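Long-range contact in putative transcriptional regulator TRANSCRIPTION REGULATOR protein (PDB 5NLA), which is an AraC-like transcriptional activator that binds c-di-GMP to regulate extracellular polysaccharide production and probably recognises specific DNA sequences: residues N196-M208 against I223-V235. Sequence-based numbering, arbitrary orientation.
Sequences NLADLLANYINGM and IVRTIRDMVVACV
L197 and L201 of one helix face C234 and M230 of another that runs back beside it: the axes of 196-208 and 223-234 approach to 9.7 Å at 158°, nearly antiparallel. CA atoms lie 5.9 Å apart for the pair L197 and C234 but 8.6 Å for M208 and I223, a splay toward the M208–I223 end. Y204 inserts between the helices as a knob into a hole lined by I223, T226, I227 and M230. A chi1 of -171° swings the Y204 ring away from its backbone N and across to the second helix. T226 OG1 sits over one face, toward the rim, 3.4 Å from Y204 CE2, while I227 CG1 meets the same carbon at the ring edge. M230 supplies an oblique Met-aromatic contact, its SD 4.5 Å from the ring centroid and its CE against Y204 CB, and I223 lies against the phenolic OH through CA and CG1. With only a methyl group in place of this ring, as in an alanine here, a gap is likely to open among the four residues and M230 would lose its aromatic partner. The arrangement is an antiparallel helical hairpin laid on a β-sheet: L201 and I205 rest on F150 of strand 150-154, I227 and V231 on L171 and M173 of strand 166-173. On either side of the knob the apolar seam continues. M208, extended through chi1 and chi2, carries SD to I227 CD1 at 3.8 Å and also against I223 CG2, whereas L201 sets CD1 3.5 Å from M230 CB and CD2 against C234 SG. One turn earlier in the first helix, L197 brings CD1 against A233 CB and C234 SG.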
ATOM      1  N   ASN A 196     -14.348   4.897 -17.519  1.00109.81           N
ATOM      2  CA  ASN A 196     -15.572   4.957 -16.710  1.00114.55           C
ATOM      3  C   ASN A 196     -15.363   4.109 -15.452  1.00111.27           C
ATOM      4  O   ASN A 196     -15.701   4.535 -14.349  1.00112.25           O
ATOM      5  CB  ASN A 196     -16.851   4.570 -17.503  1.00120.80           C
ATOM      6  CG  ASN A 196     -16.863   3.119 -17.974  1.00125.21           C
ATOM      7  OD1 ASN A 196     -15.828   2.446 -17.997  1.00128.68           O
ATOM      8  ND2 ASN A 196     -18.043   2.632 -18.359  1.00125.67           N
ATOM      9  N   LEU A 197     -14.736   2.948 -15.628  1.00108.83           N
ATOM     10  CA  LEU A 197     -14.456   2.014 -14.536  1.00105.48           C
ATOM     11  C   LEU A 197     -13.583   2.630 -13.414  1.00 99.43           C
ATOM     12  O   LEU A 197     -13.771   2.322 -12.238  1.00 99.78           O
ATOM     13  CB  LEU A 197     -13.825   0.747 -15.125  1.00105.82           C
ATOM     14  CG  LEU A 197     -13.618  -0.528 -14.301  1.00106.53           C
ATOM     15  CD1 LEU A 197     -14.557  -0.676 -13.108  1.00108.09           C
ATOM     16  CD2 LEU A 197     -13.728  -1.739 -15.229  1.00108.36           C
ATOM     17  N   ALA A 198     -12.663   3.519 -13.781  1.00 93.59           N
ATOM     18  CA  ALA A 198     -11.941   4.341 -12.807  1.00 90.01           C
ATOM     19  C   ALA A 198     -12.750   5.563 -12.331  1.00 91.23           C
ATOM     20  O   ALA A 198     -12.635   5.959 -11.165  1.00 88.70           O
ATOM     21  CB  ALA A 198     -10.617   4.795 -13.393  1.00 89.00           C
ATOM     22  N   ASP A 199     -13.531   6.180 -13.229  1.00 91.94           N
ATOM     23  CA  ASP A 199     -14.469   7.245 -12.839  1.00 91.95           C
ATOM     24  C   ASP A 199     -15.448   6.737 -11.778  1.00 91.34           C
ATOM     25  O   ASP A 199     -15.739   7.445 -10.819  1.00 91.05           O
ATOM     26  CB  ASP A 199     -15.262   7.797 -14.044  1.00 96.93           C
ATOM     27  CG  ASP A 199     -14.564   8.970 -14.763  1.00 97.77           C
ATOM     28  OD1 ASP A 199     -13.533   9.481 -14.288  1.00 99.19           O
ATOM     29  OD2 ASP A 199     -15.067   9.400 -15.821  1.00100.57           O
ATOM     30  N   LEU A 200     -15.932   5.509 -11.962  1.00 91.18           N
ATOM     31  CA  LEU A 200     -16.833   4.840 -11.017  1.00 92.66           C
ATOM     32  C   LEU A 200     -16.213   4.741  -9.639  1.00 88.92           C
ATOM     33  O   LEU A 200     -16.827   5.139  -8.646  1.00 88.15           O
ATOM     34  CB  LEU A 200     -17.166   3.424 -11.510  1.00 95.74           C
ATOM     35  CG  LEU A 200     -18.001   2.509 -10.604  1.00 98.44           C
ATOM     36  CD1 LEU A 200     -19.401   3.080 -10.442  1.00103.13           C
ATOM     37  CD2 LEU A 200     -18.051   1.093 -11.160  1.00 99.82           C
ATOM     38  N   LEU A 201     -14.999   4.189  -9.599  1.00 85.79           N
ATOM     39  CA  LEU A 201     -14.238   4.047  -8.363  1.00 83.08           C
ATOM     40  C   LEU A 201     -13.953   5.406  -7.732  1.00 83.08           C
ATOM     41  O   LEU A 201     -14.034   5.551  -6.508  1.00 84.76           O
ATOM     42  CB  LEU A 201     -12.934   3.292  -8.621  1.00 80.65           C
ATOM     43  CG  LEU A 201     -11.964   3.047  -7.453  1.00 78.08           C
ATOM     44  CD1 LEU A 201     -12.538   2.105  -6.399  1.00 80.01           C
ATOM     45  CD2 LEU A 201     -10.662   2.495  -7.999  1.00 75.42           C
ATOM     46  N   ALA A 202     -13.626   6.396  -8.563  1.00 82.76           N
ATOM     47  CA  ALA A 202     -13.395   7.751  -8.076  1.00 82.64           C
ATOM     48  C   ALA A 202     -14.651   8.304  -7.422  1.00 84.75           C
ATOM     49  O   ALA A 202     -14.591   8.827  -6.311  1.00 82.32           O
ATOM     50  CB  ALA A 202     -12.939   8.659  -9.206  1.00 84.40           C
ATOM     51  N   ASN A 203     -15.786   8.157  -8.109  1.00 88.87           N
ATOM     52  CA  ASN A 203     -17.083   8.616  -7.588  1.00 93.14           C
ATOM     53  C   ASN A 203     -17.384   8.014  -6.213  1.00 93.84           C
ATOM     54  O   ASN A 203     -17.801   8.730  -5.299  1.00 96.48           O
ATOM     55  CB  ASN A 203     -18.235   8.269  -8.549  1.00 96.98           C
ATOM     56  CG  ASN A 203     -18.218   9.083  -9.842  1.00 98.36           C
ATOM     57  OD1 ASN A 203     -17.596  10.146  -9.923  1.00 96.36           O
ATOM     58  ND2 ASN A 203     -18.921   8.582 -10.862  1.00 98.42           N
ATOM     59  N   TYR A 204     -17.169   6.706  -6.074  1.00 91.34           N
ATOM     60  CA  TYR A 204     -17.432   6.024  -4.815  1.00 92.18           C
ATOM     61  C   TYR A 204     -16.522   6.540  -3.714  1.00 92.21           C
ATOM     62  O   TYR A 204     -16.985   6.826  -2.612  1.00 94.88           O
ATOM     63  CB  TYR A 204     -17.266   4.504  -4.949  1.00 90.99           C
ATOM     64  CG  TYR A 204     -17.752   3.750  -3.722  1.00 90.70           C
ATOM     65  CD1 TYR A 204     -19.113   3.679  -3.418  1.00 92.35           C
ATOM     66  CD2 TYR A 204     -16.854   3.135  -2.849  1.00 87.23           C
ATOM     67  CE1 TYR A 204     -19.563   3.008  -2.292  1.00 93.50           C
ATOM     68  CE2 TYR A 204     -17.302   2.457  -1.722  1.00 88.00           C
ATOM     69  CZ  TYR A 204     -18.656   2.397  -1.450  1.00 91.03           C
ATOM     70  OH  TYR A 204     -19.108   1.732  -0.335  1.00 91.67           O
ATOM     71  N   ILE A 205     -15.234   6.665  -4.025  1.00 91.24           N
ATOM     72  CA  ILE A 205     -14.238   7.150  -3.063  1.00 90.16           C
ATOM     73  C   ILE A 205     -14.515   8.599  -2.642  1.00 92.81           C
ATOM     74  O   ILE A 205     -14.346   8.941  -1.471  1.00 91.50           O
ATOM     75  CB  ILE A 205     -12.796   6.978  -3.611  1.00 86.99           C
ATOM     76  CG1 ILE A 205     -12.444   5.485  -3.693  1.00 85.37           C
ATOM     77  CG2 ILE A 205     -11.772   7.700  -2.736  1.00 85.04           C
ATOM     78  CD1 ILE A 205     -11.268   5.183  -4.594  1.00 83.08           C
ATOM     79  N   ASN A 206     -14.942   9.434  -3.591  1.00 98.53           N
ATOM     80  CA  ASN A 206     -15.346  10.817  -3.299  1.00103.41           C
ATOM     81  C   ASN A 206     -16.543  10.888  -2.362  1.00107.44           C
ATOM     82  O   ASN A 206     -16.504  11.611  -1.365  1.00111.31           O
ATOM     83  CB  ASN A 206     -15.649  11.589  -4.588  1.00108.00           C
ATOM     84  CG  ASN A 206     -14.399  12.153  -5.219  1.00109.45           C
ATOM     85  OD1 ASN A 206     -13.820  11.556  -6.127  1.00110.05           O
ATOM     86  ND2 ASN A 206     -13.939  13.287  -4.703  1.00110.82           N
ATOM     87  N   GLY A 207     -17.596  10.136  -2.682  1.00108.25           N
ATOM     88  CA  GLY A 207     -18.766  10.017  -1.809  1.00110.21           C
ATOM     89  C   GLY A 207     -18.424   9.518  -0.412  1.00107.79           C
ATOM     90  O   GLY A 207     -19.008   9.961   0.576  1.00109.37           O
ATOM     91  N   MET A 208     -17.469   8.598  -0.338  1.00104.17           N
ATOM     92  CA  MET A 208     -16.971   8.081   0.935  1.00104.17           C
ATOM     93  C   MET A 208     -16.187   9.165   1.687  1.00105.69           C
ATOM     94  O   MET A 208     -16.489   9.439   2.852  1.00107.84           O
ATOM     95  CB  MET A 208     -16.101   6.844   0.684  1.00 99.83           C
ATOM     96  CG  MET A 208     -15.700   6.049   1.921  1.00 97.37           C
ATOM     97  SD  MET A 208     -14.253   5.019   1.597  1.00 90.90           S
ATOM     98  CE  MET A 208     -12.974   6.248   1.342  1.00 87.75           C
ATOM     99  N   ILE A 223     -18.508  -1.393   2.781  1.00102.94           N
ATOM    100  CA  ILE A 223     -17.679  -0.405   2.081  1.00 97.03           C
ATOM    101  C   ILE A 223     -16.410  -1.091   1.595  1.00 91.72           C
ATOM    102  O   ILE A 223     -16.061  -0.990   0.415  1.00 88.25           O
ATOM    103  CB  ILE A 223     -17.329   0.830   2.958  1.00 96.72           C
ATOM    104  CG1 ILE A 223     -18.579   1.665   3.244  1.00101.12           C
ATOM    105  CG2 ILE A 223     -16.298   1.726   2.270  1.00 93.68           C
ATOM    106  CD1 ILE A 223     -18.402   2.699   4.339  1.00101.79           C
ATOM    107  N   VAL A 224     -15.751  -1.811   2.501  1.00 90.46           N
ATOM    108  CA  VAL A 224     -14.511  -2.523   2.173  1.00 88.66           C
ATOM    109  C   VAL A 224     -14.734  -3.482   1.008  1.00 89.03           C
ATOM    110  O   VAL A 224     -13.900  -3.581   0.108  1.00 88.06           O
ATOM    111  CB  VAL A 224     -13.937  -3.309   3.381  1.00 89.13           C
ATOM    112  CG1 VAL A 224     -12.666  -4.066   2.981  1.00 85.88           C
ATOM    113  CG2 VAL A 224     -13.662  -2.374   4.558  1.00 89.22           C
ATOM    114  N   ARG A 225     -15.870  -4.168   1.024  1.00 93.09           N
ATOM    115  CA  ARG A 225     -16.191  -5.140  -0.015  1.00 95.38           C
ATOM    116  C   ARG A 225     -16.403  -4.510  -1.406  1.00 93.42           C
ATOM    117  O   ARG A 225     -15.899  -5.053  -2.391  1.00 92.76           O
ATOM    118  CB  ARG A 225     -17.396  -6.011   0.390  1.00100.63           C
ATOM    119  CG  ARG A 225     -17.220  -7.463  -0.008  1.00103.81           C
ATOM    120  CD  ARG A 225     -18.250  -8.399   0.613  1.00109.75           C
ATOM    121  NE  ARG A 225     -17.748  -9.777   0.577  1.00110.52           N
ATOM    122  CZ  ARG A 225     -18.483 -10.881   0.423  1.00116.67           C
ATOM    123  NH1 ARG A 225     -19.811 -10.840   0.295  1.00120.01           N
ATOM    124  NH2 ARG A 225     -17.867 -12.066   0.400  1.00119.69           N
ATOM    125  N   THR A 226     -17.103  -3.375  -1.499  1.00 92.10           N
ATOM    126  CA  THR A 226     -17.348  -2.772  -2.832  1.00 92.37           C
ATOM    127  C   THR A 226     -16.055  -2.124  -3.344  1.00 89.19           C
ATOM    128  O   THR A 226     -15.798  -2.139  -4.547  1.00 89.52           O
ATOM    129  CB  THR A 226     -18.585  -1.801  -2.965  1.00 94.36           C
ATOM    130  OG1 THR A 226     -18.170  -0.462  -3.277  1.00 92.52           O
ATOM    131  CG2 THR A 226     -19.485  -1.782  -1.746  1.00 96.85           C
ATOM    132  N   ILE A 227     -15.240  -1.580  -2.437  1.00 86.51           N
ATOM    133  CA  ILE A 227     -13.906  -1.094  -2.805  1.00 83.13           C
ATOM    134  C   ILE A 227     -13.028  -2.241  -3.317  1.00 80.23           C
ATOM    135  O   ILE A 227     -12.329  -2.080  -4.309  1.00 78.58           O
ATOM    136  CB  ILE A 227     -13.220  -0.316  -1.650  1.00 83.52           C
ATOM    137  CG1 ILE A 227     -13.975   1.000  -1.410  1.00 85.31           C
ATOM    138  CG2 ILE A 227     -11.746  -0.017  -1.962  1.00 80.53           C
ATOM    139  CD1 ILE A 227     -13.488   1.816  -0.227  1.00 84.79           C
ATOM    140  N   ARG A 228     -13.074  -3.397  -2.665  1.00 81.11           N
ATOM    141  CA  ARG A 228     -12.367  -4.578  -3.181  1.00 81.10           C
ATOM    142  C   ARG A 228     -12.836  -4.907  -4.607  1.00 81.80           C
ATOM    143  O   ARG A 228     -12.019  -5.024  -5.522  1.00 81.33           O
ATOM    144  CB  ARG A 228     -12.564  -5.789  -2.259  1.00 82.82           C
ATOM    145  CG  ARG A 228     -11.814  -7.043  -2.691  1.00 83.36           C
ATOM    146  CD  ARG A 228     -12.288  -8.266  -1.938  1.00 87.01           C
ATOM    147  NE  ARG A 228     -13.654  -8.656  -2.292  1.00 91.78           N
ATOM    148  CZ  ARG A 228     -14.436  -9.461  -1.563  1.00 96.04           C
ATOM    149  NH1 ARG A 228     -14.016  -9.976  -0.406  1.00 96.75           N
ATOM    150  NH2 ARG A 228     -15.661  -9.752  -1.991  1.00 99.63           N
ATOM    151  N   ASP A 229     -14.148  -5.040  -4.782  1.00 82.86           N
ATOM    152  CA  ASP A 229     -14.721  -5.411  -6.074  1.00 84.73           C
ATOM    153  C   ASP A 229     -14.401  -4.369  -7.158  1.00 82.63           C
ATOM    154  O   ASP A 229     -13.897  -4.722  -8.230  1.00 82.81           O
ATOM    155  CB  ASP A 229     -16.238  -5.666  -5.956  1.00 88.79           C
ATOM    156  CG  ASP A 229     -16.564  -6.944  -5.160  1.00 91.94           C
ATOM    157  OD1 ASP A 229     -15.633  -7.585  -4.607  1.00 89.76           O
ATOM    158  OD2 ASP A 229     -17.756  -7.314  -5.087  1.00 95.62           O
ATOM    159  N   MET A 230     -14.665  -3.095  -6.861  1.00 79.57           N
ATOM    160  CA  MET A 230     -14.294  -1.996  -7.753  1.00 76.20           C
ATOM    161  C   MET A 230     -12.802  -2.044  -8.152  1.00 75.31           C
ATOM    162  O   MET A 230     -12.470  -1.893  -9.334  1.00 76.02           O
ATOM    163  CB  MET A 230     -14.609  -0.635  -7.112  1.00 72.45           C
ATOM    164  CG  MET A 230     -16.066  -0.232  -7.131  1.00 73.01           C
ATOM    165  SD  MET A 230     -16.369   1.300  -6.246  1.00 68.59           S
ATOM    166  CE  MET A 230     -18.142   1.355  -6.362  1.00 76.25           C
ATOM    167  N   VAL A 231     -11.915  -2.265  -7.181  1.00 74.60           N
ATOM    168  CA  VAL A 231     -10.476  -2.277  -7.460  1.00 74.87           C
ATOM    169  C   VAL A 231     -10.121  -3.422  -8.396  1.00 78.41           C
ATOM    170  O   VAL A 231      -9.523  -3.216  -9.453  1.00 81.65           O
ATOM    171  CB  VAL A 231      -9.627  -2.372  -6.172  1.00 73.46           C
ATOM    172  CG1 VAL A 231      -8.198  -2.820  -6.467  1.00 72.28           C
ATOM    173  CG2 VAL A 231      -9.605  -1.025  -5.451  1.00 72.75           C
ATOM    174  N   VAL A 232     -10.491  -4.626  -8.000  1.00 80.42           N
ATOM    175  CA  VAL A 232     -10.163  -5.810  -8.777  1.00 82.59           C
ATOM    176  C   VAL A 232     -10.773  -5.760 -10.204  1.00 83.02           C
ATOM    177  O   VAL A 232     -10.156  -6.237 -11.166  1.00 80.71           O
ATOM    178  CB  VAL A 232     -10.532  -7.095  -7.980  1.00 86.84           C
ATOM    179  CG1 VAL A 232     -12.035  -7.333  -7.931  1.00 90.43           C
ATOM    180  CG2 VAL A 232      -9.830  -8.306  -8.550  1.00 88.83           C
ATOM    181  N   ALA A 233     -11.957  -5.155 -10.335  1.00 84.13           N
ATOM    182  CA  ALA A 233     -12.565  -4.865 -11.648  1.00 86.17           C
ATOM    183  C   ALA A 233     -11.756  -3.869 -12.498  1.00 85.32           C
ATOM    184  O   ALA A 233     -11.604  -4.071 -13.699  1.00 86.79           O
ATOM    185  CB  ALA A 233     -13.988  -4.355 -11.476  1.00 87.63           C
ATOM    186  N   CYS A 234     -11.251  -2.801 -11.888  1.00 83.39           N
ATOM    187  CA  CYS A 234     -10.385  -1.860 -12.607  1.00 85.29           C
ATOM    188  C   CYS A 234      -9.124  -2.502 -13.179  1.00 87.40           C
ATOM    189  O   CYS A 234      -8.700  -2.153 -14.286  1.00 89.38           O
ATOM    190  CB  CYS A 234      -9.958  -0.700 -11.714  1.00 83.81           C
ATOM    191  SG  CYS A 234     -11.285   0.424 -11.264  1.00 84.65           S
ATOM    192  N   VAL A 235      -8.529  -3.430 -12.433  1.00 89.00           N
ATOM    193  CA  VAL A 235      -7.266  -4.051 -12.843  1.00 89.92           C
ATOM    194  C   VAL A 235      -7.434  -4.975 -14.067  1.00 95.84           C
ATOM    195  O   VAL A 235      -6.440  -5.318 -14.700  1.00 96.12           O
ATOM    196  CB  VAL A 235      -6.563  -4.760 -11.658  1.00 88.38           C
ATOM    197  CG1 VAL A 235      -5.214  -5.337 -12.077  1.00 88.54           C
ATOM    198  CG2 VAL A 235      -6.385  -3.788 -10.494  1.00 87.47           C
TER